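Local coordinates for protein 3-keto-5-aminohexanoate cleavage enzyme (Burkholderia xenovorans LB400, PDB 3E49) that probably cleaves 3-keto-5-aminohexanoate, a beta-keto acid, using a zinc ion bound at the mouth of a TIM barrel, at residues A[36-41]-A[49-54]; A[19-22]-A[26-29]; A[270-273]-A[277-280]; A[9-14]-A[196-201]. All blocks are in the same frame, centred on the assembly; numbering follows the deposited sequence.

How the contacts relate
All four contacts belong to one TIM barrel, and their centres lie about 12 to 20 Å apart. Contact 2 comes first to completion along the chain, within the long loop that joins strand 10-13 to helix 31-44; contact 1 follows, packing that helix against strand 48-54. Contact 4 spans both, since it brings strand 10-13 and the distant strand 195-201 together through side chains across the barrel interior, and contact 3 starts helix 273-286 near the end of the chain. Strand 10-13 is a common neighbour: it bonds to strand 48-54 and lies under helix 273-286. Contact 1 supplies two zinc-binding histidines, whereas contacts 2 and 3 both reach the backbone of L258, next to the third ligand, E259.

Contact 1: residues A[36-41]-A[49-54]; sequences QASIGA and IHLHAR. With ZN (zinc ion), chain E.
S38 of helix 31-44 meets I49, which points at the helix, and the end of L51, both on strand 48-54. The S38 hydroxyl rests against two methyl groups that lie towards one side of it, with OG 3.4 Å from I49 CG2 and 3.5 Å from L51 CD2. I49 makes a second touch with its other branch, its CD1 lying 4.0 Å from A41 CB, one helical turn further along. With CG1 beside the backbone N (chi1 -48°), the two branches of I49 divide the helix surface: CG2 goes to the S38 side chain and CD1 passes the S38 carbonyl oxygen to reach A41. Despite these methyls, S38 OG is not left without a polar partner, because it hydrogen-bonds the backbone oxygen of V34 in its own helix.

The helix and strand axes run nearly antiparallel, at 162° and 9.5 Å at closest approach, as expected within a beta-alpha-beta unit, here strand 10-13, helix 31-44 and strand 48-54 of the TIM barrel. Helix 71-78 closes over the same layer through I75 on S38 and L72 on L51.

On the barrel side the strand turns its alternate residues to the metal. H50 NE2 binds the zinc ion at 2.2 Å, H52 NE2 does so at 2.2 Å, and E259 with two waters completes the shell. H50 CD2 lies at the edge of the H52 ring, in its plane, while the two ring planes are turned by roughly 45° against each other. Behind the first shell, H50 ND1 hydrogen-bonds E170, which probably helps to set the rotation of that ring.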
loop_
_atom_site.group_PDB
_atom_site.type_symbol
_atom_site.label_atom_id
_atom_site.label_comp_id
_atom_site.label_asym_id
_atom_site.label_seq_id
_atom_site.Cartn_x
_atom_site.Cartn_y
_atom_site.Cartn_z
ATOM N N GLN A 36 8.377 35.234 -21.647
ATOM C CA GLN A 36 8.746 34.355 -22.756
ATOM C C GLN A 36 8.768 32.887 -22.282
ATOM O O GLN A 36 8.440 32.011 -23.052
ATOM C CB GLN A 36 10.078 34.745 -23.447
ATOM C CG GLN A 36 10.016 36.092 -24.229
ATOM C CD GLN A 36 8.807 36.204 -25.185
ATOM O OE1 GLN A 36 7.964 37.109 -25.044
ATOM N NE2 GLN A 36 8.696 35.262 -26.119
ATOM N N ALA A 37 9.174 32.643 -21.038
ATOM C CA ALA A 37 9.193 31.291 -20.450
ATOM C C ALA A 37 7.773 30.710 -20.466
ATOM O O ALA A 37 7.554 29.559 -20.862
ATOM C CB ALA A 37 9.733 31.347 -19.051
ATOM N N SER A 38 6.814 31.559 -20.085
ATOM C CA SER A 38 5.398 31.213 -19.992
ATOM C C SER A 38 4.742 31.014 -21.339
ATOM O O SER A 38 4.001 30.057 -21.563
ATOM C CB SER A 38 4.662 32.271 -19.177
ATOM O OG SER A 38 5.250 32.426 -17.890
ATOM N N ILE A 39 5.047 31.867 -22.296
ATOM C CA ILE A 39 4.487 31.679 -23.608
ATOM C C ILE A 39 5.064 30.473 -24.320
ATOM O O ILE A 39 4.352 29.752 -24.994
ATOM C CB ILE A 39 4.659 32.980 -24.459
ATOM C CG1 ILE A 39 3.916 34.138 -23.748
ATOM C CG2 ILE A 39 4.166 32.734 -25.832
ATOM C CD1 ILE A 39 4.373 35.570 -24.162
ATOM N N GLY A 40 6.365 30.222 -24.162
ATOM C CA GLY A 40 6.983 29.036 -24.744
ATOM C C GLY A 40 6.421 27.737 -24.163
ATOM O O GLY A 40 6.241 26.779 -24.880
ATOM N N ALA A 41 6.129 27.732 -22.873
ATOM C CA ALA A 41 5.541 26.568 -22.190
ATOM C C ALA A 41 4.171 26.276 -22.736
ATOM O O ALA A 41 3.858 25.126 -23.059
ATOM C CB ALA A 41 5.498 26.789 -20.658
ATOM N N ILE A 49 -0.001 27.929 -16.193
ATOM C CA ILE A 49 1.277 28.537 -15.906
ATOM C C ILE A 49 1.289 29.015 -14.453
ATOM O O ILE A 49 0.555 29.884 -14.072
ATOM C CB ILE A 49 1.574 29.730 -16.882
ATOM C CG1 ILE A 49 1.315 29.317 -18.336
ATOM C CG2 ILE A 49 2.989 30.193 -16.727
ATOM C CD1 ILE A 49 2.254 28.180 -18.883
ATOM N N HIS A 50 2.115 28.378 -13.629
ATOM C CA HIS A 50 2.239 28.688 -12.219
ATOM C C HIS A 50 3.369 29.720 -12.101
ATOM O O HIS A 50 4.536 29.458 -12.483
ATOM C CB HIS A 50 2.511 27.391 -11.432
ATOM C CG HIS A 50 2.840 27.597 -9.996
ATOM N ND1 HIS A 50 1.982 27.255 -8.979
ATOM C CD2 HIS A 50 3.990 27.969 -9.398
ATOM C CE1 HIS A 50 2.566 27.488 -7.817
ATOM N NE2 HIS A 50 3.751 28.008 -8.046
ATOM N N LEU A 51 3.018 30.873 -11.530
ATOM C CA LEU A 51 3.879 32.065 -11.538
ATOM C C LEU A 51 4.303 32.656 -10.226
ATOM O O LEU A 51 3.511 32.773 -9.276
ATOM C CB LEU A 51 3.161 33.183 -12.340
ATOM C CG LEU A 51 3.032 32.926 -13.839
ATOM C CD1 LEU A 51 1.824 33.632 -14.460
ATOM C CD2 LEU A 51 4.309 33.267 -14.576
ATOM N N HIS A 52 5.598 32.990 -10.173
ATOM C CA HIS A 52 6.160 33.831 -9.123
ATOM C C HIS A 52 6.872 34.958 -9.859
ATOM O O HIS A 52 7.137 34.865 -11.071
ATOM C CB HIS A 52 7.238 33.145 -8.276
ATOM C CG HIS A 52 6.766 32.003 -7.449
ATOM N ND1 HIS A 52 7.132 31.858 -6.131
ATOM C CD2 HIS A 52 6.064 30.887 -7.773
ATOM C CE1 HIS A 52 6.652 30.718 -5.666
ATOM N NE2 HIS A 52 6.008 30.108 -6.642
ATOM N N ALA A 53 7.205 36.007 -9.101
ATOM C CA ALA A 53 7.941 37.148 -9.627
ATOM C C ALA A 53 9.268 37.204 -8.889
ATOM O O ALA A 53 9.384 36.746 -7.731
ATOM C CB ALA A 53 7.160 38.452 -9.411
ATOM N N ARG A 54 10.266 37.744 -9.576
ATOM C CA ARG A 54 11.592 37.919 -9.009
ATOM C C ARG A 54 12.031 39.371 -9.171
ATOM O O ARG A 54 11.581 40.063 -10.096
ATOM C CB ARG A 54 12.571 36.977 -9.695
ATOM C CG ARG A 54 12.416 35.519 -9.235
ATOM C CD ARG A 54 13.427 34.600 -9.880
ATOM N NE ARG A 54 13.247 33.203 -9.476
ATOM C CZ ARG A 54 13.764 32.628 -8.376
ATOM N NH1 ARG A 54 14.479 33.312 -7.493
ATOM N NH2 ARG A 54 13.524 31.328 -8.133
HETATM ZN ZN ZN E . 5.364 27.969 -6.567
HETATM O O HOH W 1 3.876 28.385 -4.767
HETATM O O HOH W 2 4.787 25.833 -5.653
#

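Contact 2: residues A[19-22]-A[26-29]; sequences HTPS and YLPV
L27 and the segment 19-22 meet through apolar packing, centred on one methyl group against a peptide. L27 CD2 sits over the flat face of the bond between T20 and P21, 3.6 Å from T20 C and 3.8 Å from P21 N. The same methyl is 3.7 Å from H19 O and 4.0 Å from H19 CB, so one methyl touches H19 and the T20-P21 peptide together. L27 reaches across because its CG stands opposite the backbone N (chi1 -171°), carrying both methyls out towards the 19-22 backbone. Beside it a second apolar touch is made by side chains alone: V29 CG2 lies 4.1 Å from P21 CG, the valine crossing the proline ring at about a right angle.

Both segments are parts of the irregular loop that leaves strand 10-13 of the TIM barrel and leads to helix 31-44, so the contact folds this beta-alpha loop back on itself near the mouth of the barrel where the zinc is held. No hydrogen bond joins the two segments.

The polar ends of H19 and T20 find partners outside the two segments. The imidazole of H19 turns away from L27, and its ND1 hydrogen-bonds the backbone oxygen of L258, the residue before the zinc ligand E259; the H19 side chain is itself about 10 Å from the metal. T20 OG1 hydrogen-bonds the carboxylate of E136 in helix 134-141, while W135 of the same helix touches T20 and P21. A weak hydrogen bond from R54 reaches H19 O, and V29 N hydrogen-bonds the carboxylate of E33 (OE1) at the start of helix 31-44.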
loop_
_atom_site.group_PDB
_atom_site.type_symbol
_atom_site.label_atom_id
_atom_site.label_comp_id
_atom_site.label_asym_id
_atom_site.label_seq_id
_atom_site.Cartn_x
_atom_site.Cartn_y
_atom_site.Cartn_z
ATOM N N HIS A 19 14.883 27.843 -6.271
ATOM C CA HIS A 19 16.123 27.950 -6.987
ATOM C C HIS A 19 16.641 29.423 -7.029
ATOM O O HIS A 19 15.839 30.369 -6.967
ATOM C CB HIS A 19 15.980 27.396 -8.403
ATOM C CG HIS A 19 15.636 25.933 -8.450
ATOM N ND1 HIS A 19 14.634 25.423 -9.247
ATOM C CD2 HIS A 19 16.140 24.877 -7.768
ATOM C CE1 HIS A 19 14.551 24.121 -9.088
ATOM N NE2 HIS A 19 15.466 23.757 -8.198
ATOM N N THR A 20 17.969 29.576 -7.117
ATOM C CA THR A 20 18.610 30.890 -7.245
ATOM C C THR A 20 19.300 31.050 -8.629
ATOM O O THR A 20 19.655 30.061 -9.285
ATOM C CB THR A 20 19.488 31.189 -6.049
ATOM O OG1 THR A 20 20.713 30.452 -6.127
ATOM C CG2 THR A 20 18.751 30.888 -4.758
ATOM N N PRO A 21 19.412 32.301 -9.134
ATOM C CA PRO A 21 19.913 32.555 -10.485
ATOM C C PRO A 21 21.309 32.026 -10.774
ATOM O O PRO A 21 21.623 31.649 -11.903
ATOM C CB PRO A 21 19.865 34.099 -10.597
ATOM C CG PRO A 21 18.891 34.542 -9.594
ATOM C CD PRO A 21 19.061 33.557 -8.443
ATOM N N SER A 22 22.140 31.967 -9.753
ATOM C CA SER A 22 23.490 31.434 -9.917
ATOM C C SER A 22 23.491 29.934 -10.203
ATOM O O SER A 22 24.490 29.389 -10.637
ATOM C CB SER A 22 24.319 31.739 -8.673
ATOM O OG SER A 22 24.451 33.147 -8.494
ATOM N N TYR A 26 19.480 29.630 -17.094
ATOM C CA TYR A 26 18.196 29.500 -17.727
ATOM C C TYR A 26 17.026 29.789 -16.796
ATOM O O TYR A 26 15.867 29.822 -17.259
ATOM C CB TYR A 26 18.076 28.102 -18.336
ATOM C CG TYR A 26 19.239 27.755 -19.207
ATOM C CD1 TYR A 26 19.461 28.447 -20.375
ATOM C CD2 TYR A 26 20.137 26.754 -18.848
ATOM C CE1 TYR A 26 20.521 28.156 -21.192
ATOM C CE2 TYR A 26 21.231 26.441 -19.663
ATOM C CZ TYR A 26 21.414 27.157 -20.834
ATOM O OH TYR A 26 22.438 26.894 -21.695
ATOM N N LEU A 27 17.301 30.049 -15.518
ATOM C CA LEU A 27 16.221 30.389 -14.547
ATOM C C LEU A 27 15.662 31.773 -14.900
ATOM O O LEU A 27 16.413 32.753 -14.925
ATOM C CB LEU A 27 16.720 30.397 -13.101
ATOM C CG LEU A 27 15.682 30.532 -11.966
ATOM C CD1 LEU A 27 14.823 29.266 -11.970
ATOM C CD2 LEU A 27 16.302 30.734 -10.587
ATOM N N PRO A 28 14.373 31.846 -15.238
ATOM C CA PRO A 28 13.836 33.178 -15.577
ATOM C C PRO A 28 13.771 34.148 -14.396
ATOM O O PRO A 28 13.268 33.810 -13.321
ATOM C CB PRO A 28 12.431 32.874 -16.120
ATOM C CG PRO A 28 12.433 31.426 -16.493
ATOM C CD PRO A 28 13.381 30.782 -15.471
ATOM N N VAL A 29 14.290 35.359 -14.603
ATOM C CA VAL A 29 14.308 36.403 -13.585
ATOM C C VAL A 29 13.491 37.657 -13.979
ATOM O O VAL A 29 12.621 38.078 -13.229
ATOM C CB VAL A 29 15.761 36.814 -13.296
ATOM C CG1 VAL A 29 15.805 38.031 -12.370
ATOM C CG2 VAL A 29 16.478 35.628 -12.676
#

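Contact 3: residues A[270-273]-A[277-280]; sequences AETN and VRKI
N273 and V277 are joined by a main-chain hydrogen bond at the beginning of helix 273-286, with V277 N 3.2 Å from N273 O and an N-H...O angle of 150°. This is the i to i+4 bond of an alpha helix, while T272, just before N273, has extended backbone angles. V277 adds a side-chain touch to the same carbonyl, CG2 lying 3.7 Å from N273 O.

Among the side chains, T272 and R278 approach one another through solvent. Their nearest atoms, T272 OG1 and R278 NH2, are 4.2 Å apart, too far for a direct bond, but a water bridges them, 2.8 Å from T272 OG1 and 3.0 Å from R278 NH2. It accepts from the arginine in the plane of the guanidinium, at its edge. A bend in the R278 chain at chi3 (-66°) brings the guanidinium back towards the start of the helix, a pose that may owe something to a crystal contact. T272 OG1 is also used along the chain, capping the backbone N of A275; chi1 of 66° puts it between the backbone N and the carbonyl carbon, turned to the first turn of the helix.

The N273 side chain goes the other way, into the protein. Its amide is held at both ends, OD1 by the backbone N of L258 and ND2 by the backbone oxygen of V14, tying the helix start both to the segment before the zinc ligand E259 and to the end of strand 10-13. T272 with its side chain on A275 N is a threonine N-cap, here opening a helix that packs outside strand 10-13 of the TIM barrel.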
loop_
_atom_site.group_PDB
_atom_site.type_symbol
_atom_site.label_atom_id
_atom_site.label_comp_id
_atom_site.label_asym_id
_atom_site.label_seq_id
_atom_site.Cartn_x
_atom_site.Cartn_y
_atom_site.Cartn_z
ATOM N N ALA A 270 18.143 22.161 -18.055
ATOM C CA ALA A 270 17.054 22.478 -18.961
ATOM C C ALA A 270 17.260 23.905 -19.477
ATOM O O ALA A 270 17.395 24.841 -18.676
ATOM C CB ALA A 270 15.710 22.358 -18.252
ATOM N N GLU A 271 17.277 24.071 -20.797
ATOM C CA GLU A 271 17.468 25.408 -21.370
ATOM C C GLU A 271 16.201 26.251 -21.304
ATOM O O GLU A 271 16.260 27.480 -21.197
ATOM C CB GLU A 271 17.980 25.325 -22.810
ATOM C CG GLU A 271 19.350 24.668 -22.870
ATOM C CD GLU A 271 19.964 24.719 -24.253
ATOM O OE1 GLU A 271 19.312 25.236 -25.182
ATOM O OE2 GLU A 271 21.106 24.244 -24.391
ATOM N N THR A 272 15.058 25.586 -21.402
ATOM C CA THR A 272 13.781 26.246 -21.244
ATOM C C THR A 272 12.814 25.356 -20.436
ATOM O O THR A 272 13.071 24.164 -20.181
ATOM C CB THR A 272 13.176 26.590 -22.619
ATOM O OG1 THR A 272 12.850 25.390 -23.360
ATOM C CG2 THR A 272 14.208 27.413 -23.427
ATOM N N ASN A 273 11.755 26.001 -19.985
ATOM C CA ASN A 273 10.605 25.370 -19.341
ATOM C C ASN A 273 9.929 24.506 -20.393
ATOM O O ASN A 273 9.519 23.370 -20.141
ATOM C CB ASN A 273 9.642 26.447 -18.832
ATOM C CG ASN A 273 9.989 26.957 -17.489
ATOM O OD1 ASN A 273 9.656 26.336 -16.492
ATOM N ND2 ASN A 273 10.597 28.130 -17.428
ATOM N N VAL A 277 8.220 20.563 -20.852
ATOM C CA VAL A 277 6.872 20.255 -21.302
ATOM C C VAL A 277 6.999 19.230 -22.420
ATOM O O VAL A 277 6.221 18.267 -22.506
ATOM C CB VAL A 277 6.103 21.523 -21.783
ATOM C CG1 VAL A 277 4.755 21.146 -22.387
ATOM C CG2 VAL A 277 5.902 22.550 -20.640
ATOM N N ARG A 278 7.966 19.422 -23.305
ATOM C CA ARG A 278 8.164 18.455 -24.409
ATOM C C ARG A 278 8.556 17.080 -23.914
ATOM O O ARG A 278 8.121 16.073 -24.459
ATOM C CB ARG A 278 9.196 18.965 -25.422
ATOM C CG ARG A 278 8.684 20.137 -26.253
ATOM C CD ARG A 278 9.593 20.485 -27.428
ATOM N NE ARG A 278 10.888 20.993 -27.017
ATOM C CZ ARG A 278 11.166 22.252 -26.743
ATOM N NH1 ARG A 278 10.234 23.193 -26.847
ATOM N NH2 ARG A 278 12.397 22.565 -26.373
ATOM N N LYS A 279 9.368 17.030 -22.878
ATOM C CA LYS A 279 9.828 15.752 -22.351
ATOM C C LYS A 279 8.663 14.952 -21.782
ATOM O O LYS A 279 8.493 13.799 -22.123
ATOM C CB LYS A 279 10.929 15.955 -21.311
ATOM C CG LYS A 279 11.852 14.757 -21.082
ATOM C CD LYS A 279 12.645 14.477 -22.360
ATOM C CE LYS A 279 13.611 13.327 -22.228
ATOM N NZ LYS A 279 13.972 12.765 -23.597
ATOM N N ILE A 280 7.817 15.568 -20.969
ATOM C CA ILE A 280 6.673 14.845 -20.403
ATOM C C ILE A 280 5.684 14.496 -21.499
ATOM O O ILE A 280 5.005 13.479 -21.432
ATOM C CB ILE A 280 6.010 15.561 -19.192
ATOM C CG1 ILE A 280 5.155 14.541 -18.382
ATOM C CG2 ILE A 280 5.189 16.874 -19.638
ATOM C CD1 ILE A 280 5.958 13.310 -17.761
HETATM O O HOH W 3 14.446 24.514 -25.430
#

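Contact 4: residues A[9-14]-A[196-201]; sequences IITCAV and FVQTVF
Inside the TIM barrel, T11 of strand 10-13 meets F196 of strand 195-201 across the interior. The two strands are not neighbours in the sheet: strands 229-235 and 253-256 lie between them on one way round, and four strands on the other. Their backbones therefore stay well apart, T11 CA and Q198 CA being 9.8 Å from each other, and side chains alone bridge the gap.

The closest touch is T11 OG1 to F196 CZ at 3.8 Å. The oxygen lies in the plane of the ring, off its far edge, where the slightly positive C-H hydrogens are probably a better neighbour for it than the pi face would be. F196 extends this far because its CG is anti to the backbone N (chi1 -172°), pointing the ring from its own strand into the barrel. I9 also turns its side chain inward, but I9 CG2 is 4.9 Å from F196 CZ, beyond contact distance, and Q198 points the same way, two residues further along its strand. This packing probably lies deeper in the barrel than the metal site at the C-terminal ends of the strands.

The alternation of a barrel strand is plain here: T11 and A13 face the interior, while I10 and C12 face helix 273-286, with I10 on V277 and C12 on N273. The T11 backbone is hydrogen-bonded to V254 and V256 of strand 253-256, and R255 of that strand touches both T11 and Q198. The T11 side chain comes within about 4 Å of that of the zinc ligand H50, and is about 9 Å from the metal.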
loop_
_atom_site.group_PDB
_atom_site.type_symbol
_atom_site.label_atom_id
_atom_site.label_comp_id
_atom_site.label_asym_id
_atom_site.label_seq_id
_atom_site.Cartn_x
_atom_site.Cartn_y
_atom_site.Cartn_z
ATOM N N ILE A 9 -3.755 17.567 -18.128
ATOM C CA ILE A 9 -3.422 18.937 -17.860
ATOM C C ILE A 9 -1.959 19.027 -17.510
ATOM O O ILE A 9 -1.540 18.457 -16.497
ATOM C CB ILE A 9 -4.181 19.514 -16.663
ATOM C CG1 ILE A 9 -5.700 19.444 -16.886
ATOM C CG2 ILE A 9 -3.703 20.960 -16.377
ATOM C CD1 ILE A 9 -6.494 19.605 -15.615
ATOM N N ILE A 10 -1.204 19.792 -18.295
ATOM C CA ILE A 10 0.204 20.052 -17.975
ATOM C C ILE A 10 0.293 21.436 -17.323
ATOM O O ILE A 10 -0.123 22.443 -17.922
ATOM C CB ILE A 10 1.080 20.067 -19.218
ATOM C CG1 ILE A 10 0.995 18.707 -19.954
ATOM C CG2 ILE A 10 2.484 20.529 -18.879
ATOM C CD1 ILE A 10 1.762 18.642 -21.250
ATOM N N THR A 11 0.783 21.462 -16.092
ATOM C CA THR A 11 1.087 22.707 -15.409
ATOM C C THR A 11 2.590 22.956 -15.549
ATOM O O THR A 11 3.422 22.024 -15.343
ATOM C CB THR A 11 0.709 22.696 -13.942
ATOM O OG1 THR A 11 -0.721 22.608 -13.821
ATOM C CG2 THR A 11 1.237 23.972 -13.251
ATOM N N CYS A 12 2.951 24.201 -15.901
ATOM C CA CYS A 12 4.344 24.579 -15.946
ATOM C C CYS A 12 4.623 25.715 -14.931
ATOM O O CYS A 12 4.076 26.777 -15.036
ATOM C CB CYS A 12 4.757 24.985 -17.349
ATOM S SG CYS A 12 6.553 25.125 -17.443
ATOM N N ALA A 13 5.472 25.445 -13.945
ATOM C CA ALA A 13 5.878 26.396 -12.911
ATOM C C ALA A 13 7.199 26.971 -13.416
ATOM O O ALA A 13 8.264 26.347 -13.287
ATOM C CB ALA A 13 6.071 25.678 -11.586
ATOM N N VAL A 14 7.149 28.199 -13.922
ATOM C CA VAL A 14 8.276 28.754 -14.686
ATOM C C VAL A 14 9.527 29.226 -13.950
ATOM O O VAL A 14 10.580 29.244 -14.569
ATOM C CB VAL A 14 7.819 29.884 -15.675
ATOM C CG1 VAL A 14 6.852 29.332 -16.704
ATOM C CG2 VAL A 14 7.203 31.030 -14.903
ATOM N N PHE A 196 -8.302 20.928 -7.058
ATOM C CA PHE A 196 -7.063 20.711 -7.816
ATOM C C PHE A 196 -5.955 20.406 -6.800
ATOM O O PHE A 196 -5.458 21.282 -6.085
ATOM C CB PHE A 196 -6.776 21.932 -8.673
ATOM C CG PHE A 196 -5.637 21.778 -9.642
ATOM C CD1 PHE A 196 -5.377 20.570 -10.289
ATOM C CD2 PHE A 196 -4.873 22.896 -9.991
ATOM C CE1 PHE A 196 -4.340 20.466 -11.216
ATOM C CE2 PHE A 196 -3.834 22.796 -10.911
ATOM C CZ PHE A 196 -3.580 21.571 -11.531
ATOM N N VAL A 197 -5.659 19.122 -6.683
ATOM C CA VAL A 197 -4.707 18.637 -5.666
ATOM C C VAL A 197 -3.373 18.350 -6.335
ATOM O O VAL A 197 -3.261 17.471 -7.204
ATOM C CB VAL A 197 -5.294 17.433 -4.917
ATOM C CG1 VAL A 197 -4.273 16.909 -3.932
ATOM C CG2 VAL A 197 -6.643 17.779 -4.190
ATOM N N GLN A 198 -2.372 19.150 -5.970
ATOM C CA GLN A 198 -1.047 19.051 -6.519
ATOM C C GLN A 198 -0.211 18.378 -5.423
ATOM O O GLN A 198 0.133 18.977 -4.390
ATOM C CB GLN A 198 -0.465 20.423 -6.886
ATOM C CG GLN A 198 0.907 20.390 -7.538
ATOM C CD GLN A 198 0.806 19.970 -9.005
ATOM O OE1 GLN A 198 1.244 18.897 -9.392
ATOM N NE2 GLN A 198 0.129 20.801 -9.822
ATOM N N THR A 199 0.083 17.125 -5.640
ATOM C CA THR A 199 0.894 16.351 -4.654
ATOM C C THR A 199 2.338 16.554 -5.007
ATOM O O THR A 199 2.749 16.275 -6.145
ATOM C CB THR A 199 0.519 14.857 -4.611
ATOM O OG1 THR A 199 0.660 14.276 -5.901
ATOM C CG2 THR A 199 -0.913 14.639 -4.047
ATOM N N VAL A 200 3.093 17.070 -4.017
ATOM C CA VAL A 200 4.500 17.499 -4.149
ATOM C C VAL A 200 5.452 16.559 -3.463
ATOM O O VAL A 200 5.379 16.411 -2.240
ATOM C CB VAL A 200 4.716 18.907 -3.513
ATOM C CG1 VAL A 200 6.144 19.416 -3.718
ATOM C CG2 VAL A 200 3.710 19.932 -4.172
ATOM N N PHE A 201 6.345 15.951 -4.242
ATOM C CA PHE A 201 7.295 14.935 -3.702
ATOM C C PHE A 201 8.716 15.346 -3.817
ATOM O O PHE A 201 9.113 15.958 -4.790
ATOM C CB PHE A 201 7.184 13.627 -4.519
ATOM C CG PHE A 201 5.779 13.098 -4.605
ATOM C CD1 PHE A 201 5.270 12.295 -3.617
ATOM C CD2 PHE A 201 4.953 13.457 -5.662
ATOM C CE1 PHE A 201 3.955 11.840 -3.670
ATOM C CE2 PHE A 201 3.626 13.003 -5.735
ATOM C CZ PHE A 201 3.123 12.204 -4.713
#